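Local coordinates for protein member of s1p family of ribosomal proteins (Pyrococcus furiosus, PDB 5YH1) that probably acts as a manganese-dependent exonuclease on nucleic acids, its DHH-family domain being the part present here, at residues E13-F27 against I41-E54. Residues are numbered along the deposited sequence; the frame is centred on the assembly and turned at random.
Sequences EEELDRRAQPSDVGF and IMKAAFMIRRAIFE
A20 sets its methyl group down between F46 and R50, 3.6 Å from F46 CE1, and this is where the two helices pack closely. The R50 chain runs out extended beneath the helix, CG opposite the backbone N (chi1 -158°), and fits as a knob among E13, L16, D17 and A20, its CB and CG against A20 CB and its guanidinium among the other three. R50 NE reaches D17 OD1 at 2.7 Å, nearly along the C-O axis, and R50 NH2 runs almost straight to E13 OE1 at 2.9 Å; L16 CB lies over one guanidinium face. A methionine in place of R50 would probably leave the carboxylates of E13 and D17 without the positive partner they share. One residue earlier on the helix, R49 bends at chi3 to grip two backbone carbonyls: R49 NH2 meets R19 O at 2.8 Å, while its NE comes to A20 O from above the carbonyl plane. Its NH1 goes on to I210 O, tying the helix end to the body of the domain. Along the loop the packing continues, P22 resting CD on F46 CB at 4.1 Å and the selenomethionine M42 turning CE up to P22 O, 3.4 Å away. The fold here is a helical hairpin, helix 2-20 returning through an irregular loop to helix 32-53, whose far side backs the parallel sheet of the DHH domain at strand 132-136; the stretches 13-20 and 41-53 run at 131° to each other, roughly antiparallel. The margins are looser. R19, exposed, lies flat on F53, planes 19° apart, with CD over the ring and the guanidinium off-centre. Farther out, F27 CE1 touches I41 CD1 at 3.8 Å, and D24 pairs with K38 and closes an Asx turn onto G26 N.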
loop_
_atom_site.group_PDB
_atom_site.type_symbol
_atom_site.label_atom_id
_atom_site.label_comp_id
_atom_site.label_asym_id
_atom_site.label_seq_id
_atom_site.Cartn_x
_atom_site.Cartn_y
_atom_site.Cartn_z
ATOM N N GLU A 13 32.582 27.534 8.335
ATOM C CA GLU A 13 32.702 26.716 7.127
ATOM C C GLU A 13 34.100 26.127 7.009
ATOM O O GLU A 13 34.253 24.964 6.632
ATOM C CB GLU A 13 32.399 27.514 5.851
ATOM C CG GLU A 13 30.995 28.099 5.748
ATOM C CD GLU A 13 29.893 27.074 5.943
ATOM O OE1 GLU A 13 30.034 25.937 5.448
ATOM O OE2 GLU A 13 28.878 27.413 6.586
ATOM N N GLU A 14 35.113 26.926 7.329
ATOM C CA GLU A 14 36.501 26.481 7.213
ATOM C C GLU A 14 36.856 25.434 8.253
ATOM O O GLU A 14 37.536 24.461 7.943
ATOM C CB GLU A 14 37.452 27.661 7.340
ATOM C CG GLU A 14 37.344 28.661 6.199
ATOM C CD GLU A 14 38.098 29.945 6.489
ATOM O OE1 GLU A 14 39.054 29.909 7.301
ATOM O OE2 GLU A 14 37.732 30.987 5.902
ATOM N N GLU A 15 36.404 25.639 9.487
ATOM C CA GLU A 15 36.616 24.656 10.548
ATOM C C GLU A 15 35.817 23.367 10.332
ATOM O O GLU A 15 36.238 22.293 10.770
ATOM C CB GLU A 15 36.296 25.260 11.914
ATOM C CG GLU A 15 37.291 26.329 12.337
ATOM C CD GLU A 15 38.710 25.788 12.478
ATOM O OE1 GLU A 15 38.915 24.839 13.269
ATOM O OE2 GLU A 15 39.613 26.313 11.793
ATOM N N LEU A 16 34.675 23.478 9.656
ATOM C CA LEU A 16 33.894 22.304 9.263
ATOM C C LEU A 16 34.648 21.475 8.233
ATOM O O LEU A 16 34.711 20.259 8.362
ATOM C CB LEU A 16 32.516 22.694 8.716
ATOM C CG LEU A 16 31.426 22.979 9.752
ATOM C CD1 LEU A 16 30.180 23.506 9.047
ATOM C CD2 LEU A 16 31.089 21.754 10.589
ATOM N N ASP A 17 35.214 22.137 7.226
ATOM C CA ASP A 17 36.096 21.479 6.254
ATOM C C ASP A 17 37.239 20.734 6.928
ATOM O O ASP A 17 37.537 19.598 6.573
ATOM C CB ASP A 17 36.691 22.492 5.274
ATOM C CG ASP A 17 35.687 22.985 4.258
ATOM O OD1 ASP A 17 34.575 22.423 4.186
ATOM O OD2 ASP A 17 36.011 23.940 3.521
ATOM N N ARG A 18 37.873 21.382 7.898
ATOM C CA ARG A 18 39.016 20.803 8.591
ATOM C C ARG A 18 38.578 19.599 9.413
ATOM O O ARG A 18 39.138 18.522 9.262
ATOM C CB ARG A 18 39.692 21.847 9.484
ATOM C CG ARG A 18 41.090 21.475 9.956
ATOM C CD ARG A 18 41.639 22.543 10.893
ATOM N NE ARG A 18 43.040 22.328 11.273
ATOM C CZ ARG A 18 43.466 21.578 12.293
ATOM N NH1 ARG A 18 42.615 20.917 13.079
ATOM N NH2 ARG A 18 44.770 21.481 12.528
ATOM N N ARG A 19 37.567 19.766 10.260
ATOM C CA ARG A 19 37.121 18.655 11.104
ATOM C C ARG A 19 36.549 17.469 10.320
ATOM O O ARG A 19 36.653 16.328 10.766
ATOM C CB ARG A 19 36.090 19.091 12.147
ATOM C CG ARG A 19 36.017 18.076 13.277
ATOM C CD ARG A 19 34.840 18.255 14.202
ATOM N NE ARG A 19 34.681 17.080 15.060
ATOM C CZ ARG A 19 33.854 17.020 16.103
ATOM N NH1 ARG A 19 33.105 18.069 16.440
ATOM N NH2 ARG A 19 33.774 15.904 16.821
ATOM N N ALA A 20 35.935 17.739 9.172
ATOM C CA ALA A 20 35.316 16.686 8.368
ATOM C C ALA A 20 36.335 15.774 7.696
ATOM O O ALA A 20 36.009 14.638 7.368
ATOM C CB ALA A 20 34.398 17.289 7.317
ATOM N N GLN A 21 37.551 16.272 7.468
ATOM C CA GLN A 21 38.608 15.471 6.848
ATOM C C GLN A 21 38.736 14.163 7.594
ATOM O O GLN A 21 38.934 14.173 8.798
ATOM C CB GLN A 21 39.963 16.184 6.911
ATOM C CG GLN A 21 40.109 17.354 5.959
ATOM C CD GLN A 21 40.039 16.942 4.506
ATOM O OE1 GLN A 21 40.401 15.821 4.144
ATOM N NE2 GLN A 21 39.570 17.847 3.662
ATOM N N PRO A 22 38.603 13.035 6.892
ATOM C CA PRO A 22 38.814 11.753 7.564
ATOM C C PRO A 22 40.303 11.405 7.698
ATOM O O PRO A 22 41.112 11.840 6.878
ATOM C CB PRO A 22 38.129 10.762 6.625
ATOM C CG PRO A 22 38.309 11.370 5.276
ATOM C CD PRO A 22 38.265 12.864 5.467
ATOM N N SER A 23 40.642 10.626 8.721
ATOM C CA SER A 23 41.972 10.041 8.841
ATOM C C SER A 23 42.151 8.955 7.795
ATOM O O SER A 23 41.186 8.316 7.372
ATOM C CB SER A 23 42.157 9.399 10.210
ATOM O OG SER A 23 41.841 10.308 11.232
ATOM N N ASP A 24 43.394 8.733 7.394
ATOM C CA ASP A 24 43.709 7.617 6.523
ATOM C C ASP A 24 43.853 6.370 7.386
ATOM O O ASP A 24 44.929 6.093 7.895
ATOM C CB ASP A 24 44.988 7.889 5.733
ATOM C CG ASP A 24 45.295 6.796 4.742
ATOM O OD1 ASP A 24 44.677 5.705 4.830
ATOM O OD2 ASP A 24 46.154 7.022 3.871
ATOM N N VAL A 25 42.755 5.631 7.550
ATOM C CA VAL A 25 42.740 4.415 8.374
ATOM C C VAL A 25 43.010 3.134 7.577
ATOM O O VAL A 25 42.851 2.034 8.094
ATOM C CB VAL A 25 41.397 4.261 9.125
ATOM C CG1 VAL A 25 41.223 5.396 10.115
ATOM C CG2 VAL A 25 40.219 4.211 8.157
ATOM N N GLY A 26 43.409 3.270 6.322
ATOM C CA GLY A 26 43.668 2.107 5.490
ATOM C C GLY A 26 42.410 1.283 5.263
ATOM O O GLY A 26 41.298 1.830 5.231
ATOM N N PHE A 27 42.603 -0.030 5.096
ATOM C CA PHE A 27 41.523 -0.976 4.829
ATOM C C PHE A 27 41.662 -2.242 5.670
ATOM O O PHE A 27 42.720 -2.505 6.233
ATOM C CB PHE A 27 41.515 -1.340 3.356
ATOM C CG PHE A 27 41.331 -0.165 2.452
ATOM C CD1 PHE A 27 40.145 0.551 2.464
ATOM C CD2 PHE A 27 42.344 0.229 1.590
ATOM C CE1 PHE A 27 39.962 1.638 1.624
ATOM C CE2 PHE A 27 42.175 1.313 0.757
ATOM C CZ PHE A 27 40.980 2.023 0.770
ATOM N N ILE A 41 36.666 7.130 -1.772
ATOM C CA ILE A 41 36.239 6.657 -0.462
ATOM C C ILE A 41 36.392 7.751 0.600
ATOM O O ILE A 41 35.482 7.967 1.414
ATOM C CB ILE A 41 37.008 5.381 -0.051
ATOM C CG1 ILE A 41 36.431 4.183 -0.819
ATOM C CG2 ILE A 41 36.910 5.147 1.446
ATOM C CD1 ILE A 41 37.210 2.891 -0.659
HETATM N N MSE A 42 37.530 8.435 0.577
HETATM C CA MSE A 42 37.812 9.505 1.540
HETATM C C MSE A 42 36.939 10.715 1.282
HETATM O O MSE A 42 36.510 11.371 2.217
HETATM C CB MSE A 42 39.296 9.887 1.534
HETATM C CG MSE A 42 40.102 8.781 2.218
HETATM SE SE MSE A 42 42.033 9.207 2.371
HETATM C CE MSE A 42 41.968 10.283 4.020
ATOM N N LYS A 43 36.665 11.013 0.024
ATOM C CA LYS A 43 35.728 12.083 -0.322
ATOM C C LYS A 43 34.305 11.774 0.170
ATOM O O LYS A 43 33.646 12.641 0.740
ATOM C CB LYS A 43 35.714 12.309 -1.829
ATOM C CG LYS A 43 34.853 13.491 -2.267
ATOM C CD LYS A 43 35.001 13.720 -3.760
ATOM C CE LYS A 43 34.151 14.877 -4.260
ATOM N NZ LYS A 43 34.185 14.894 -5.747
ATOM N N ALA A 44 33.845 10.541 -0.040
ATOM C CA ALA A 44 32.525 10.122 0.446
ATOM C C ALA A 44 32.416 10.326 1.950
ATOM O O ALA A 44 31.432 10.883 2.446
ATOM C CB ALA A 44 32.258 8.662 0.088
ATOM N N ALA A 45 33.442 9.890 2.671
ATOM C CA ALA A 45 33.460 10.007 4.123
ATOM C C ALA A 45 33.535 11.464 4.563
ATOM O O ALA A 45 32.909 11.847 5.542
ATOM C CB ALA A 45 34.616 9.210 4.711
ATOM N N PHE A 46 34.302 12.270 3.837
ATOM C CA PHE A 46 34.356 13.708 4.083
ATOM C C PHE A 46 32.961 14.341 3.972
ATOM O O PHE A 46 32.533 15.073 4.864
ATOM C CB PHE A 46 35.324 14.400 3.106
ATOM C CG PHE A 46 35.220 15.903 3.114
ATOM C CD1 PHE A 46 35.896 16.657 4.063
ATOM C CD2 PHE A 46 34.427 16.567 2.185
ATOM C CE1 PHE A 46 35.785 18.044 4.078
ATOM C CE2 PHE A 46 34.314 17.950 2.200
ATOM C CZ PHE A 46 34.993 18.689 3.150
HETATM N N MSE A 47 32.258 14.054 2.881
HETATM C CA MSE A 47 30.928 14.641 2.662
HETATM C C MSE A 47 29.947 14.216 3.724
HETATM O O MSE A 47 29.166 15.028 4.214
HETATM C CB MSE A 47 30.422 14.285 1.272
HETATM C CG MSE A 47 31.117 15.169 0.243
HETATM SE SE MSE A 47 30.608 14.620 -1.573
HETATM C CE MSE A 47 28.805 15.433 -1.531
ATOM N N ILE A 48 29.990 12.948 4.117
ATOM C CA ILE A 48 29.061 12.446 5.123
ATOM C C ILE A 48 29.359 13.083 6.481
ATOM O O ILE A 48 28.445 13.593 7.146
ATOM C CB ILE A 48 29.047 10.900 5.156
ATOM C CG1 ILE A 48 28.359 10.380 3.888
ATOM C CG2 ILE A 48 28.323 10.369 6.381
ATOM C CD1 ILE A 48 28.595 8.918 3.590
ATOM N N ARG A 49 30.633 13.093 6.870
ATOM C CA ARG A 49 31.047 13.695 8.145
ATOM C C ARG A 49 30.699 15.187 8.204
ATOM O O ARG A 49 30.292 15.693 9.242
ATOM C CB ARG A 49 32.556 13.504 8.375
ATOM C CG ARG A 49 32.980 12.083 8.728
ATOM C CD ARG A 49 34.492 11.916 8.607
ATOM N NE ARG A 49 35.216 12.876 9.450
ATOM C CZ ARG A 49 35.368 12.764 10.768
ATOM N NH1 ARG A 49 34.875 11.734 11.431
ATOM N NH2 ARG A 49 36.025 13.692 11.434
ATOM N N ARG A 50 30.856 15.885 7.087
ATOM C CA ARG A 50 30.574 17.317 7.047
ATOM C C ARG A 50 29.087 17.600 7.268
ATOM O O ARG A 50 28.729 18.476 8.068
ATOM C CB ARG A 50 31.047 17.934 5.730
ATOM C CG ARG A 50 31.267 19.430 5.842
ATOM C CD ARG A 50 31.701 20.059 4.527
ATOM N NE ARG A 50 32.169 21.432 4.746
ATOM C CZ ARG A 50 31.379 22.480 4.996
ATOM N NH1 ARG A 50 30.054 22.336 5.062
ATOM N NH2 ARG A 50 31.917 23.687 5.187
ATOM N N ALA A 51 28.229 16.850 6.576
ATOM C CA ALA A 51 26.786 16.929 6.801
ATOM C C ALA A 51 26.448 16.733 8.277
ATOM O O ALA A 51 25.666 17.496 8.843
ATOM C CB ALA A 51 26.055 15.905 5.952
ATOM N N ILE A 52 27.064 15.731 8.903
ATOM C CA ILE A 52 26.837 15.443 10.321
ATOM C C ILE A 52 27.237 16.615 11.210
ATOM O O ILE A 52 26.501 16.997 12.126
ATOM C CB ILE A 52 27.632 14.203 10.789
ATOM C CG1 ILE A 52 27.101 12.932 10.122
ATOM C CG2 ILE A 52 27.559 14.053 12.310
ATOM C CD1 ILE A 52 28.024 11.742 10.273
ATOM N N PHE A 53 28.413 17.168 10.958
ATOM C CA PHE A 53 28.942 18.215 11.818
ATOM C C PHE A 53 28.187 19.539 11.653
ATOM O O PHE A 53 28.123 20.321 12.590
ATOM C CB PHE A 53 30.455 18.400 11.603
ATOM C CG PHE A 53 31.290 17.210 12.020
ATOM C CD1 PHE A 53 31.001 16.492 13.174
ATOM C CD2 PHE A 53 32.395 16.834 11.274
ATOM C CE1 PHE A 53 31.779 15.407 13.551
ATOM C CE2 PHE A 53 33.179 15.751 11.652
ATOM C CZ PHE A 53 32.872 15.040 12.791
ATOM N N GLU A 54 27.605 19.785 10.480
ATOM C CA GLU A 54 26.805 20.992 10.290
ATOM C C GLU A 54 25.343 20.809 10.694
ATOM O O GLU A 54 24.567 21.744 10.620
ATOM C CB GLU A 54 26.919 21.523 8.858
ATOM C CG GLU A 54 26.209 20.713 7.800
ATOM C CD GLU A 54 26.432 21.262 6.405
ATOM O OE1 GLU A 54 26.523 20.468 5.452
ATOM O OE2 GLU A 54 26.505 22.490 6.243
#